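Local atomic coordinates of indole-3-pyruvate decarboxylase (Azospirillum brasilense, PDB entry 2NXW), a protein that decarboxylates indole-3-pyruvate to indole-3-acetaldehyde, a step of auxin biosynthesis, using thiamine diphosphate and a metal ion. Residues A38-P43 and G72-A77. Sequence-based numbering, arbitrary orientation.
With TPP (thiamine diphosphate), chain I.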
ATOM      1  N   ALA A  38     -10.099  27.729 -24.403  1.00 15.90           N
ATOM      2  CA  ALA A  38      -9.094  28.602 -23.829  1.00 15.68           C
ATOM      3  C   ALA A  38      -8.063  27.766 -23.107  1.00 14.61           C
ATOM      4  O   ALA A  38      -8.249  26.574 -22.907  1.00 15.10           O
ATOM      5  CB  ALA A  38      -9.751  29.561 -22.841  1.00 17.01           C
ATOM      6  N   MET A  39      -6.961  28.402 -22.750  1.00 15.42           N
ATOM      7  CA  MET A  39      -5.944  27.732 -21.973  1.00 14.75           C
ATOM      8  C   MET A  39      -5.600  28.666 -20.839  1.00 14.05           C
ATOM      9  O   MET A  39      -5.247  29.832 -21.052  1.00 15.05           O
ATOM     10  CB  MET A  39      -4.691  27.431 -22.780  1.00 16.63           C
ATOM     11  CG  MET A  39      -3.697  26.617 -21.939  1.00 17.37           C
ATOM     12  SD  MET A  39      -2.382  25.885 -22.899  1.00 21.87           S
ATOM     13  CE  MET A  39      -1.619  27.359 -23.407  1.00 10.75           C
ATOM     14  N   PHE A  40      -5.757  28.163 -19.625  1.00 13.65           N
ATOM     15  CA  PHE A  40      -5.440  28.931 -18.432  1.00 12.74           C
ATOM     16  C   PHE A  40      -4.066  28.474 -17.972  1.00 12.76           C
ATOM     17  O   PHE A  40      -3.716  27.307 -18.132  1.00 13.30           O
ATOM     18  CB  PHE A  40      -6.471  28.642 -17.335  1.00 13.55           C
ATOM     19  CG  PHE A  40      -7.865  29.020 -17.713  1.00 11.35           C
ATOM     20  CD1 PHE A  40      -8.327  30.328 -17.511  1.00 11.04           C
ATOM     21  CD2 PHE A  40      -8.709  28.093 -18.306  1.00 11.35           C
ATOM     22  CE1 PHE A  40      -9.612  30.691 -17.899  1.00 12.72           C
ATOM     23  CE2 PHE A  40      -9.996  28.445 -18.700  1.00 13.49           C
ATOM     24  CZ  PHE A  40     -10.450  29.753 -18.496  1.00 12.67           C
ATOM     25  N   GLY A  41      -3.276  29.379 -17.410  1.00 12.37           N
ATOM     26  CA  GLY A  41      -1.977  28.946 -16.932  1.00 11.76           C
ATOM     27  C   GLY A  41      -1.109  29.968 -16.252  1.00 12.62           C
ATOM     28  O   GLY A  41      -1.416  31.159 -16.248  1.00 12.97           O
ATOM     29  N   ILE A  42      -0.036  29.480 -15.636  1.00 12.61           N
ATOM     30  CA  ILE A  42       0.969  30.330 -15.010  1.00 12.19           C
ATOM     31  C   ILE A  42       2.289  29.734 -15.494  1.00 13.35           C
ATOM     32  O   ILE A  42       2.551  28.543 -15.324  1.00 13.08           O
ATOM     33  CB  ILE A  42       0.906  30.322 -13.454  1.00 11.91           C
ATOM     34  CG1 ILE A  42      -0.340  31.085 -12.992  1.00 13.71           C
ATOM     35  CG2 ILE A  42       2.149  31.020 -12.884  1.00 12.80           C
ATOM     36  CD1 ILE A  42      -0.667  30.908 -11.524  1.00 14.03           C
ATOM     37  N   PRO A  43       3.132  30.559 -16.120  1.00 13.91           N
ATOM     38  CA  PRO A  43       4.419  30.097 -16.641  1.00 15.02           C
ATOM     39  C   PRO A  43       5.531  29.961 -15.616  1.00 15.84           C
ATOM     40  O   PRO A  43       5.384  30.342 -14.450  1.00 14.30           O
ATOM     41  CB  PRO A  43       4.744  31.150 -17.697  1.00 14.73           C
ATOM     42  CG  PRO A  43       4.250  32.404 -17.033  1.00 15.25           C
ATOM     43  CD  PRO A  43       2.902  31.974 -16.457  1.00 14.10           C
ATOM     44  N   GLY A  72      -6.280  25.662 -12.194  1.00 10.33           N
ATOM     45  CA  GLY A  72      -6.985  24.395 -12.237  1.00 11.15           C
ATOM     46  C   GLY A  72      -8.492  24.542 -12.121  1.00 10.71           C
ATOM     47  O   GLY A  72      -9.248  23.925 -12.878  1.00 11.86           O
ATOM     48  N   PHE A  73      -8.938  25.366 -11.176  1.00 10.86           N
ATOM     49  CA  PHE A  73     -10.370  25.577 -10.993  1.00 10.26           C
ATOM     50  C   PHE A  73     -11.016  26.246 -12.214  1.00 10.38           C
ATOM     51  O   PHE A  73     -12.141  25.901 -12.591  1.00 10.85           O
ATOM     52  CB  PHE A  73     -10.634  26.454  -9.759  1.00  9.95           C
ATOM     53  CG  PHE A  73     -10.273  25.805  -8.433  1.00 10.88           C
ATOM     54  CD1 PHE A  73     -10.632  24.483  -8.151  1.00 11.27           C
ATOM     55  CD2 PHE A  73      -9.643  26.554  -7.438  1.00 10.15           C
ATOM     56  CE1 PHE A  73     -10.369  23.921  -6.888  1.00 10.51           C
ATOM     57  CE2 PHE A  73      -9.380  26.009  -6.176  1.00 10.91           C
ATOM     58  CZ  PHE A  73      -9.743  24.693  -5.899  1.00 10.07           C
ATOM     59  N   ALA A  74     -10.314  27.213 -12.806  1.00 11.42           N
ATOM     60  CA  ALA A  74     -10.827  27.921 -13.974  1.00 10.93           C
ATOM     61  C   ALA A  74     -10.934  26.957 -15.153  1.00 10.73           C
ATOM     62  O   ALA A  74     -11.935  26.965 -15.857  1.00 11.77           O
ATOM     63  CB  ALA A  74      -9.908  29.081 -14.328  1.00 11.21           C
ATOM     64  N   ALA A  75      -9.916  26.116 -15.344  1.00 11.10           N
ATOM     65  CA  ALA A  75      -9.951  25.153 -16.451  1.00 12.07           C
ATOM     66  C   ALA A  75     -11.096  24.160 -16.241  1.00 11.68           C
ATOM     67  O   ALA A  75     -11.799  23.781 -17.186  1.00 11.69           O
ATOM     68  CB  ALA A  75      -8.619  24.414 -16.550  1.00 12.27           C
ATOM     69  N   ASP A  76     -11.278  23.723 -14.996  1.00 11.24           N
ATOM     70  CA  ASP A  76     -12.354  22.807 -14.656  1.00 11.09           C
ATOM     71  C   ASP A  76     -13.690  23.485 -14.985  1.00 11.45           C
ATOM     72  O   ASP A  76     -14.554  22.910 -15.640  1.00 11.31           O
ATOM     73  CB  ASP A  76     -12.254  22.483 -13.158  1.00 12.42           C
ATOM     74  CG  ASP A  76     -13.298  21.487 -12.688  1.00 13.55           C
ATOM     75  OD1 ASP A  76     -14.139  21.036 -13.493  1.00 13.46           O
ATOM     76  OD2 ASP A  76     -13.260  21.148 -11.483  1.00 14.06           O
ATOM     77  N   ALA A  77     -13.859  24.723 -14.526  1.00 10.71           N
ATOM     78  CA  ALA A  77     -15.091  25.457 -14.786  1.00 11.89           C
ATOM     79  C   ALA A  77     -15.373  25.634 -16.277  1.00 11.77           C
ATOM     80  O   ALA A  77     -16.526  25.549 -16.697  1.00 11.86           O
ATOM     81  CB  ALA A  77     -15.036  26.812 -14.105  1.00 10.82           C
TER
HETATM   82  N1' TPP I2001       4.519  28.977  -9.757  1.00 12.41           N
HETATM   83  C2' TPP I2001       5.090  28.672  -8.583  1.00 13.24           C
HETATM   84  CM2 TPP I2001       4.221  28.138  -7.451  1.00 11.74           C
HETATM   85  N3' TPP I2001       6.402  28.832  -8.396  1.00 11.51           N
HETATM   86  C4' TPP I2001       7.218  29.316  -9.385  1.00 12.95           C
HETATM   87  N4' TPP I2001       8.562  29.418  -9.167  1.00 15.51           N
HETATM   88  C5' TPP I2001       6.642  29.691 -10.641  1.00 13.52           C
HETATM   89  C6' TPP I2001       5.254  29.490 -10.788  1.00 13.57           C
HETATM   90  C7' TPP I2001       7.483  30.272 -11.830  1.00 15.19           C
HETATM   91  N3  TPP I2001       8.155  31.615 -11.527  1.00 15.87           N
HETATM   92  C2  TPP I2001       9.441  31.622 -11.174  1.00 16.91           C
HETATM   93  S1  TPP I2001       9.813  33.313 -10.988  1.00 18.86           S
HETATM   94  C5  TPP I2001       8.224  33.949 -11.379  1.00 15.33           C
HETATM   95  C4  TPP I2001       7.501  32.798 -11.664  1.00 14.40           C
HETATM   96  CM4 TPP I2001       6.033  32.886 -12.114  1.00 14.92           C
HETATM   97  C6  TPP I2001       7.833  35.364 -11.405  1.00 15.18           C
HETATM   98  C7  TPP I2001       7.785  35.925  -9.982  1.00 14.69           C
HETATM   99  O7  TPP I2001       7.213  37.207 -10.106  1.00 12.25           O
HETATM  100  PA  TPP I2001       7.393  38.072  -8.793  1.00 14.04           P
HETATM  101  O1A TPP I2001       6.858  37.395  -7.563  1.00 14.51           O
HETATM  102  O2A TPP I2001       6.598  39.400  -9.064  1.00 13.75           O
HETATM  103  O3A TPP I2001       8.955  38.464  -8.508  1.00 13.46           O
HETATM  104  PB  TPP I2001       9.874  39.062  -9.754  1.00 14.92           P
HETATM  105  O1B TPP I2001       9.100  40.196 -10.443  1.00 15.40           O
HETATM  106  O2B TPP I2001      11.152  39.607  -9.071  1.00 18.03           O
HETATM  107  O3B TPP I2001      10.234  37.984 -10.733  1.00 15.57           O
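The Phe40 ring takes the methyl of Ala74 over one face, a CH-pi contact with CB 3.9 Å from the ring centroid and 14° off the normal, shifted slightly toward the CD1–CE1 rim. On its CD2 side the same ring meets Ala75 obliquely, CD2 lying 3.7 Å from CA, and CE2 comes 3.7 Å from the backbone O of Ala74. This is strand-on-helix packing in the parallel alpha/beta sheet of the N-terminal thiamine diphosphate-binding domain: strand 39-41 runs between strands 62-64 and 86-90, and helix 68-82 packs against that layer. Phe40 keeps CG beside its backbone N and anti to the carbonyl carbon (chi1 -61°), which carries the ring off the strand to the helix. The small alanines are consistent with the close approach of helix and strand, the CA atoms of Phe40 and Ala75 being 6.2 Å apart. No hydrogen bond crosses; the join is mostly apolar and buried, and Val71, Ala78 and Cys436 also touch the Phe40 side chain. A leucine in place of Phe40 has no ring to offer, and would probably leave the Ala74 methyl without its CH-pi partner and a gap beside Ala75. Past Phe40 the chain runs on to the cofactor, which also binds the second subunit: Ile42 CG2 is 4.0 Å from C6' of the thiamine diphosphate pyrimidine, and Pro43 O comes within 3.4 Å of C7', the methylene joining pyrimidine to thiazolium.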